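PDB 3D4I: Sts-2 protein from Mus musculus, which probably interferes with CBL-mediated down-regulation of receptor tyrosine kinases and, through its histidine phosphatase domain, has an acid-dependent phosphatase activity. Local coordinates for residues Ile12-His17 and Thr197-His202; Gly235-Glu240 and Trp248-Pro253. All blocks are in the same frame, centred on the assembly; numbering follows the deposited sequence.

Overall arrangement
Both contacts lie in the mixed six-stranded sheet of the histidine phosphatase domain, their centres about 11 Å apart. Contact 1 pairs strands 11-16 and 196-201 in parallel, its centre about 6 Å from that of the chain; contact 2 is the hairpin 236-241/248-251 at one end of the sheet, centred about 16 Å from the chain centre. Strands 11-16 and 236-241 are antiparallel neighbours, with probable hydrogen bonds from I12 N to C239 O and V14 N to C237 O, 2.9 Å each. Along the chain contact 1 closes before contact 2 opens. The interior pair ends in H17 and H202, just past the strands, while the hairpin takes the sheet outward to the second subunit.

Contact 1 of 2, residues Ile12-His17 and Thr197-His202; sequences ILVIRH and TLIVSH. Unlike the reference sequence in segment 12-17: I15 (reference Val).
L13 and L198 lie side by side on one face of the sheet, L13 CD2 4.0 Å from L198 CD2; on the other face I12 CG2 meets I199 CG1 at 3.9 Å. Between these apolar layers the backbone groups facing the partner strand are satisfied in parallel register. T197 O receives L13 N at 3.0 Å, L13 O takes I199 N, I199 O takes I15 N, and I15 O takes S201 N. The last bond, H17 N to S201 O at 3.0 Å, is more bent, 140° at the hydrogen, as the first strand gives way to loop. On their other sides the backbones of I12, V14 and R16 bond to C239, C237 and G235, and L198 to A91. Strands 11-16 and 196-201 are two inner strands of the three-layered alpha/beta core of the histidine phosphatases, with helix 172-187 over I12 and I199. R16-H17 opens the family's RHG signature, consistent with a place at the active site. H17 CG sits between its backbone N and carbonyl carbon (chi1 58°), which brings CD2 to 3.5 Å from S201 O, while H202 ND1 lies at the edge of the H17 ring, 4.0 Å from CD2. H202 NE2 is bonded to S95 OG, and S201 OG to I125 O. R16 gives NE to S203 OG and NH1 to H17 O at 3.2 Å, the oxygen tilted from the guanidinium plane. A leucine in place of R16 would probably leave S203 OG and H17 O without these donors and the H17 carbonyl less firmly positioned.

Contact 2 of 2, residues Gly235-Glu240 and Trp248-Pro253; sequences GMCFCE and WDLVNP
W248 turns one edge of its indole toward C239, whose O lies near the ring plane, and CE3 comes to 3.9 Å from C239 CB. CE3 also comes close to the carbonyl carbon of E240, which it approaches obliquely, and L213 of helix 211-214 touches this ring. D249 makes a reciprocal pair with E240: E240 N gives to D249 O at 2.8 Å, and D249 N returns to E240 O at 2.9 Å. Its carboxylate reaches back to the same carbonyl through a water, which donates to both D249 OD2 and E240 O. L250 is in a non-hydrogen-bonded position opposite C239; its CD2 bears tightly on C237 SG, 3.3 Å away, and more lightly on C239 SG. With SG anti to the backbone N (chi1 -176°), C237 swings its sulfur to the side of its own carbonyl carbon, toward the L250 methyl, on the face shared with C239. This is a beta hairpin; the N-to-C directions of the two short strand segments differ by 141°, and 248-251 is the last strand of the sheet within the chain. At V251 the pairing opens. V251 N still gives to F238 O at 2.9 Å, but F238 N and V251 O stand 4.2 Å apart, and a water accepts from the first and donates to the second. V251 CG1 lies 3.6 Å from F238 CD2, the two side chains pointing the same way, while CG2 meets E240 OE1, the glutamate crossing at about a right angle. N252 places its O near F238 CD2, and its OD1 has weak hydrogen bonds to R269 and W268 of the second subunit. P253 CA then settles 3.7 Å from F238 CB, and its ring packs on W268 of the second subunit.

Contact 1 of 2, residues Ile12-His17 and Thr197-His202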
ATOM      1  N   ILE A  12     -19.689  -6.797  15.597  1.00 19.97           N
ATOM      2  CA  ILE A  12     -19.814  -5.572  14.798  1.00 18.82           C
ATOM      3  C   ILE A  12     -18.402  -4.984  14.701  1.00 18.89           C
ATOM      4  O   ILE A  12     -17.782  -4.693  15.721  1.00 18.85           O
ATOM      5  CB  ILE A  12     -20.770  -4.555  15.443  1.00 20.33           C
ATOM      6  CG1 ILE A  12     -22.237  -4.956  15.197  1.00 19.30           C
ATOM      7  CG2 ILE A  12     -20.507  -3.104  14.916  1.00 18.87           C
ATOM      8  CD1 ILE A  12     -22.756  -4.501  13.856  1.00 23.42           C
ATOM      9  N   LEU A  13     -17.896  -4.864  13.474  1.00 17.36           N
ATOM     10  CA  LEU A  13     -16.516  -4.445  13.239  1.00 16.00           C
ATOM     11  C   LEU A  13     -16.575  -3.165  12.432  1.00 15.71           C
ATOM     12  O   LEU A  13     -16.955  -3.168  11.254  1.00 14.99           O
ATOM     13  CB  LEU A  13     -15.718  -5.531  12.498  1.00 16.59           C
ATOM     14  CG  LEU A  13     -14.237  -5.217  12.211  1.00 14.52           C
ATOM     15  CD1 LEU A  13     -13.439  -4.987  13.499  1.00 17.19           C
ATOM     16  CD2 LEU A  13     -13.640  -6.386  11.395  1.00 16.07           C
ATOM     17  N   VAL A  14     -16.241  -2.069  13.099  1.00 14.73           N
ATOM     18  CA  VAL A  14     -16.337  -0.755  12.496  1.00 15.43           C
ATOM     19  C   VAL A  14     -14.954  -0.465  11.966  1.00 15.66           C
ATOM     20  O   VAL A  14     -13.969  -0.627  12.692  1.00 15.33           O
ATOM     21  CB  VAL A  14     -16.742   0.326  13.506  1.00 15.85           C
ATOM     22  CG1 VAL A  14     -16.880   1.681  12.789  1.00 15.40           C
ATOM     23  CG2 VAL A  14     -18.090  -0.046  14.180  1.00 17.03           C
ATOM     24  N   ILE A  15     -14.912  -0.074  10.696  1.00 15.61           N
ATOM     25  CA  ILE A  15     -13.687   0.034   9.916  1.00 15.01           C
ATOM     26  C   ILE A  15     -13.649   1.395   9.212  1.00 15.53           C
ATOM     27  O   ILE A  15     -14.583   1.744   8.459  1.00 16.16           O
ATOM     28  CB  ILE A  15     -13.621  -1.102   8.845  1.00 15.08           C
ATOM     29  CG1 ILE A  15     -13.687  -2.487   9.526  1.00 14.52           C
ATOM     30  CG2 ILE A  15     -12.285  -1.042   8.038  1.00 14.45           C
ATOM     31  CD1 ILE A  15     -13.843  -3.644   8.574  1.00 15.66           C
ATOM     32  N   ARG A  16     -12.548   2.125   9.403  1.00 15.63           N
ATOM     33  CA  ARG A  16     -12.342   3.381   8.699  1.00 15.84           C
ATOM     34  C   ARG A  16     -11.896   3.136   7.253  1.00 15.13           C
ATOM     35  O   ARG A  16     -11.141   2.197   6.958  1.00 14.98           O
ATOM     36  CB  ARG A  16     -11.340   4.290   9.428  1.00 16.17           C
ATOM     37  CG  ARG A  16     -11.376   5.754   8.922  1.00 20.18           C
ATOM     38  CD  ARG A  16      -9.919   6.281   8.923  1.00 27.83           C
ATOM     39  NE  ARG A  16      -9.759   7.704   8.616  1.00 24.94           N
ATOM     40  CZ  ARG A  16      -9.118   8.167   7.552  1.00 29.71           C
ATOM     41  NH1 ARG A  16      -8.578   7.328   6.623  1.00 23.59           N
ATOM     42  NH2 ARG A  16      -9.024   9.493   7.412  1.00 32.25           N
ATOM     43  N   HIS A  17     -12.381   3.972   6.350  1.00 14.62           N
ATOM     44  CA  HIS A  17     -12.014   3.864   4.953  1.00 14.26           C
ATOM     45  C   HIS A  17     -10.488   4.000   4.784  1.00 14.40           C
ATOM     46  O   HIS A  17      -9.796   4.543   5.647  1.00 14.36           O
ATOM     47  CB  HIS A  17     -12.751   4.953   4.133  1.00 14.22           C
ATOM     48  CG  HIS A  17     -12.473   6.356   4.599  1.00 15.67           C
ATOM     49  ND1 HIS A  17     -11.288   7.011   4.341  1.00 14.37           N
ATOM     50  CD2 HIS A  17     -13.241   7.227   5.301  1.00 14.40           C
ATOM     51  CE1 HIS A  17     -11.338   8.227   4.867  1.00 15.06           C
ATOM     52  NE2 HIS A  17     -12.514   8.381   5.454  1.00 14.88           N
ATOM     53  N   THR A 197     -20.763  -8.413  11.297  1.00 20.31           N
ATOM     54  CA  THR A 197     -21.221  -7.385  10.384  1.00 18.91           C
ATOM     55  C   THR A 197     -20.158  -6.287  10.265  1.00 18.50           C
ATOM     56  O   THR A 197     -19.696  -5.745  11.270  1.00 17.36           O
ATOM     57  CB  THR A 197     -22.535  -6.748  10.890  1.00 19.67           C
ATOM     58  OG1 THR A 197     -23.556  -7.752  10.913  1.00 19.82           O
ATOM     59  CG2 THR A 197     -22.982  -5.584   9.979  1.00 18.88           C
ATOM     60  N   LEU A 198     -19.792  -5.939   9.030  1.00 18.01           N
ATOM     61  CA  LEU A 198     -18.842  -4.824   8.829  1.00 17.42           C
ATOM     62  C   LEU A 198     -19.579  -3.500   8.693  1.00 16.09           C
ATOM     63  O   LEU A 198     -20.601  -3.428   8.018  1.00 16.37           O
ATOM     64  CB  LEU A 198     -17.961  -5.092   7.604  1.00 17.18           C
ATOM     65  CG  LEU A 198     -17.280  -6.475   7.439  1.00 17.99           C
ATOM     66  CD1 LEU A 198     -16.378  -6.469   6.197  1.00 18.69           C
ATOM     67  CD2 LEU A 198     -16.459  -6.865   8.644  1.00 16.47           C
ATOM     68  N   ILE A 199     -19.070  -2.467   9.363  1.00 14.99           N
ATOM     69  CA  ILE A 199     -19.590  -1.124   9.281  1.00 15.35           C
ATOM     70  C   ILE A 199     -18.429  -0.295   8.718  1.00 14.89           C
ATOM     71  O   ILE A 199     -17.511   0.063   9.442  1.00 14.95           O
ATOM     72  CB  ILE A 199     -20.016  -0.563  10.686  1.00 14.85           C
ATOM     73  CG1 ILE A 199     -21.067  -1.466  11.390  1.00 17.28           C
ATOM     74  CG2 ILE A 199     -20.488   0.894  10.593  1.00 17.43           C
ATOM     75  CD1 ILE A 199     -22.358  -1.680  10.647  1.00 17.78           C
ATOM     76  N   VAL A 200     -18.465  -0.017   7.418  1.00 14.72           N
ATOM     77  CA  VAL A 200     -17.331   0.626   6.754  1.00 14.44           C
ATOM     78  C   VAL A 200     -17.661   2.098   6.610  1.00 15.64           C
ATOM     79  O   VAL A 200     -18.569   2.473   5.852  1.00 15.81           O
ATOM     80  CB  VAL A 200     -17.068   0.029   5.360  1.00 14.68           C
ATOM     81  CG1 VAL A 200     -15.812   0.705   4.729  1.00 14.34           C
ATOM     82  CG2 VAL A 200     -16.880  -1.506   5.456  1.00 14.67           C
ATOM     83  N   SER A 201     -16.937   2.927   7.347  1.00 16.04           N
ATOM     84  CA  SER A 201     -17.385   4.302   7.575  1.00 16.53           C
ATOM     85  C   SER A 201     -16.180   5.200   7.821  1.00 16.71           C
ATOM     86  O   SER A 201     -15.088   4.956   7.267  1.00 16.43           O
ATOM     87  CB  SER A 201     -18.394   4.311   8.747  1.00 16.18           C
ATOM     88  OG  SER A 201     -18.957   5.599   8.951  1.00 19.05           O
ATOM     89  N   HIS A 202     -16.383   6.218   8.652  1.00 16.80           N
ATOM     90  CA  HIS A 202     -15.479   7.332   8.874  1.00 17.26           C
ATOM     91  C   HIS A 202     -14.847   7.199  10.244  1.00 17.06           C
ATOM     92  O   HIS A 202     -15.309   6.400  11.048  1.00 17.66           O
ATOM     93  CB  HIS A 202     -16.284   8.641   8.804  1.00 16.94           C
ATOM     94  CG  HIS A 202     -17.033   8.791   7.510  1.00 18.45           C
ATOM     95  ND1 HIS A 202     -16.468   9.356   6.384  1.00 18.74           N
ATOM     96  CD2 HIS A 202     -18.268   8.375   7.144  1.00 19.23           C
ATOM     97  CE1 HIS A 202     -17.346   9.321   5.391  1.00 19.63           C
ATOM     98  NE2 HIS A 202     -18.439   8.713   5.822  1.00 17.81           N
TER

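Contact 2 of 2, residues Gly235-Glu240 and Trp248-Pro253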
ATOM      1  N   GLY A 235      -8.404   1.708  10.312  1.00 17.67           N
ATOM      2  CA  GLY A 235      -8.447   1.549  11.775  1.00 17.72           C
ATOM      3  C   GLY A 235      -9.752   0.851  12.145  1.00 18.36           C
ATOM      4  O   GLY A 235     -10.756   1.062  11.479  1.00 18.24           O
ATOM      5  N   MET A 236      -9.735  -0.007  13.175  1.00 18.27           N
ATOM      6  CA  MET A 236     -10.932  -0.781  13.533  1.00 19.28           C
ATOM      7  C   MET A 236     -11.295  -0.751  15.023  1.00 20.18           C
ATOM      8  O   MET A 236     -10.407  -0.666  15.869  1.00 19.40           O
ATOM      9  CB  MET A 236     -10.740  -2.240  13.105  1.00 18.74           C
ATOM     10  CG  MET A 236     -10.504  -2.433  11.633  1.00 17.11           C
ATOM     11  SD  MET A 236     -10.205  -4.164  11.273  1.00 22.95           S
ATOM     12  CE  MET A 236      -9.991  -4.112   9.493  0.50 17.26           C
ATOM     13  N   CYS A 237     -12.603  -0.833  15.305  1.00 21.72           N
ATOM     14  CA  CYS A 237     -13.173  -0.986  16.657  1.00 21.42           C
ATOM     15  C   CYS A 237     -14.100  -2.188  16.550  1.00 20.06           C
ATOM     16  O   CYS A 237     -14.942  -2.210  15.662  1.00 20.43           O
ATOM     17  CB  CYS A 237     -14.044   0.239  17.015  1.00 20.05           C
ATOM     18  SG  CYS A 237     -14.682   0.209  18.689  1.00 28.97           S
ATOM     19  N   PHE A 238     -13.981  -3.153  17.459  1.00 20.03           N
ATOM     20  CA  PHE A 238     -14.757  -4.402  17.393  1.00 19.88           C
ATOM     21  C   PHE A 238     -15.619  -4.579  18.658  1.00 20.77           C
ATOM     22  O   PHE A 238     -15.099  -4.484  19.791  1.00 21.25           O
ATOM     23  CB  PHE A 238     -13.786  -5.583  17.237  1.00 19.01           C
ATOM     24  CG  PHE A 238     -14.446  -6.902  16.937  1.00 19.65           C
ATOM     25  CD1 PHE A 238     -15.443  -7.005  15.973  1.00 20.57           C
ATOM     26  CD2 PHE A 238     -14.025  -8.060  17.591  1.00 20.20           C
ATOM     27  CE1 PHE A 238     -16.054  -8.229  15.680  1.00 21.93           C
ATOM     28  CE2 PHE A 238     -14.610  -9.302  17.303  1.00 21.95           C
ATOM     29  CZ  PHE A 238     -15.632  -9.385  16.341  1.00 23.00           C
ATOM     30  N   CYS A 239     -16.915  -4.827  18.475  1.00 21.03           N
ATOM     31  CA  CYS A 239     -17.801  -5.152  19.626  1.00 22.11           C
ATOM     32  C   CYS A 239     -18.416  -6.514  19.436  1.00 21.75           C
ATOM     33  O   CYS A 239     -18.796  -6.844  18.315  1.00 20.26           O
ATOM     34  CB  CYS A 239     -18.910  -4.126  19.761  1.00 22.55           C
ATOM     35  SG  CYS A 239     -18.289  -2.477  20.057  1.00 27.07           S
ATOM     36  N   GLU A 240     -18.503  -7.311  20.515  1.00 21.65           N
ATOM     37  CA  GLU A 240     -19.216  -8.590  20.467  1.00 22.24           C
ATOM     38  C   GLU A 240     -20.390  -8.630  21.440  1.00 22.26           C
ATOM     39  O   GLU A 240     -20.310  -8.069  22.527  1.00 20.63           O
ATOM     40  CB  GLU A 240     -18.287  -9.749  20.792  1.00 23.37           C
ATOM     41  CG  GLU A 240     -17.296 -10.074  19.699  1.00 24.80           C
ATOM     42  CD  GLU A 240     -16.514 -11.320  20.006  1.00 27.76           C
ATOM     43  OE1 GLU A 240     -16.229 -11.554  21.192  1.00 28.33           O
ATOM     44  OE2 GLU A 240     -16.180 -12.067  19.062  1.00 30.61           O
ATOM     45  N   TRP A 248     -23.246  -5.806  24.798  1.00 24.74           N
ATOM     46  CA  TRP A 248     -22.079  -5.789  23.892  1.00 23.91           C
ATOM     47  C   TRP A 248     -20.858  -5.331  24.657  1.00 23.56           C
ATOM     48  O   TRP A 248     -20.974  -4.461  25.505  1.00 22.98           O
ATOM     49  CB  TRP A 248     -22.311  -4.808  22.734  1.00 22.81           C
ATOM     50  CG  TRP A 248     -23.438  -5.181  21.831  1.00 21.62           C
ATOM     51  CD1 TRP A 248     -24.766  -5.003  22.054  1.00 23.25           C
ATOM     52  CD2 TRP A 248     -23.321  -5.767  20.531  1.00 22.95           C
ATOM     53  NE1 TRP A 248     -25.503  -5.470  20.980  1.00 23.79           N
ATOM     54  CE2 TRP A 248     -24.634  -5.934  20.026  1.00 22.10           C
ATOM     55  CE3 TRP A 248     -22.229  -6.162  19.737  1.00 22.09           C
ATOM     56  CZ2 TRP A 248     -24.886  -6.488  18.766  1.00 23.20           C
ATOM     57  CZ3 TRP A 248     -22.483  -6.721  18.484  1.00 21.95           C
ATOM     58  CH2 TRP A 248     -23.798  -6.878  18.014  1.00 21.62           C
ATOM     59  N   ASP A 249     -19.697  -5.907  24.330  1.00 23.86           N
ATOM     60  CA  ASP A 249     -18.409  -5.553  24.929  1.00 24.72           C
ATOM     61  C   ASP A 249     -17.424  -5.246  23.804  1.00 24.68           C
ATOM     62  O   ASP A 249     -17.468  -5.896  22.760  1.00 22.37           O
ATOM     63  CB  ASP A 249     -17.811  -6.744  25.702  1.00 25.67           C
ATOM     64  CG  ASP A 249     -18.632  -7.157  26.907  1.00 29.85           C
ATOM     65  OD1 ASP A 249     -18.826  -6.339  27.832  1.00 32.41           O
ATOM     66  OD2 ASP A 249     -19.062  -8.329  26.928  1.00 34.80           O
ATOM     67  N   LEU A 250     -16.537  -4.287  24.040  1.00 25.01           N
ATOM     68  CA  LEU A 250     -15.363  -4.064  23.204  1.00 26.10           C
ATOM     69  C   LEU A 250     -14.347  -5.203  23.298  1.00 26.60           C
ATOM     70  O   LEU A 250     -13.963  -5.643  24.396  1.00 26.59           O
ATOM     71  CB  LEU A 250     -14.666  -2.799  23.635  1.00 26.86           C
ATOM     72  CG  LEU A 250     -15.100  -1.466  23.072  1.00 28.37           C
ATOM     73  CD1 LEU A 250     -14.390  -0.419  23.867  1.00 30.40           C
ATOM     74  CD2 LEU A 250     -14.703  -1.400  21.599  1.00 28.76           C
ATOM     75  N   VAL A 251     -13.862  -5.625  22.140  1.00 25.42           N
ATOM     76  CA  VAL A 251     -13.061  -6.828  22.014  1.00 26.27           C
ATOM     77  C   VAL A 251     -11.900  -6.444  21.088  1.00 25.52           C
ATOM     78  O   VAL A 251     -12.047  -5.518  20.285  1.00 24.52           O
ATOM     79  CB  VAL A 251     -13.958  -8.000  21.439  1.00 26.21           C
ATOM     80  CG1 VAL A 251     -13.151  -9.169  20.956  1.00 29.09           C
ATOM     81  CG2 VAL A 251     -14.978  -8.478  22.489  1.00 28.63           C
ATOM     82  N   ASN A 252     -10.746  -7.105  21.229  1.00 25.22           N
ATOM     83  CA  ASN A 252      -9.659  -6.931  20.267  1.00 25.31           C
ATOM     84  C   ASN A 252     -10.197  -7.224  18.864  1.00 23.56           C
ATOM     85  O   ASN A 252     -10.838  -8.263  18.667  1.00 23.69           O
ATOM     86  CB  ASN A 252      -8.498  -7.902  20.541  1.00 26.16           C
ATOM     87  CG  ASN A 252      -7.676  -7.552  21.787  1.00 30.72           C
ATOM     88  OD1 ASN A 252      -7.576  -6.391  22.198  1.00 35.98           O
ATOM     89  ND2 ASN A 252      -7.054  -8.579  22.380  1.00 33.69           N
ATOM     90  N   PRO A 253      -9.961  -6.321  17.876  1.00 22.62           N
ATOM     91  CA  PRO A 253     -10.337  -6.681  16.484  1.00 21.56           C
ATOM     92  C   PRO A 253      -9.709  -8.008  16.031  1.00 20.74           C
ATOM     93  O   PRO A 253      -8.628  -8.357  16.516  1.00 20.57           O
ATOM     94  CB  PRO A 253      -9.796  -5.504  15.658  1.00 22.39           C
ATOM     95  CG  PRO A 253      -9.810  -4.332  16.618  1.00 21.67           C
ATOM     96  CD  PRO A 253      -9.411  -4.957  17.960  1.00 22.85           C
TER
HETATM   97  O   HOH W   1     -12.048  -2.872  19.450  1.00 23.08           O
HETATM   98  O   HOH W   2     -19.427 -10.106  24.621  1.00 35.78           O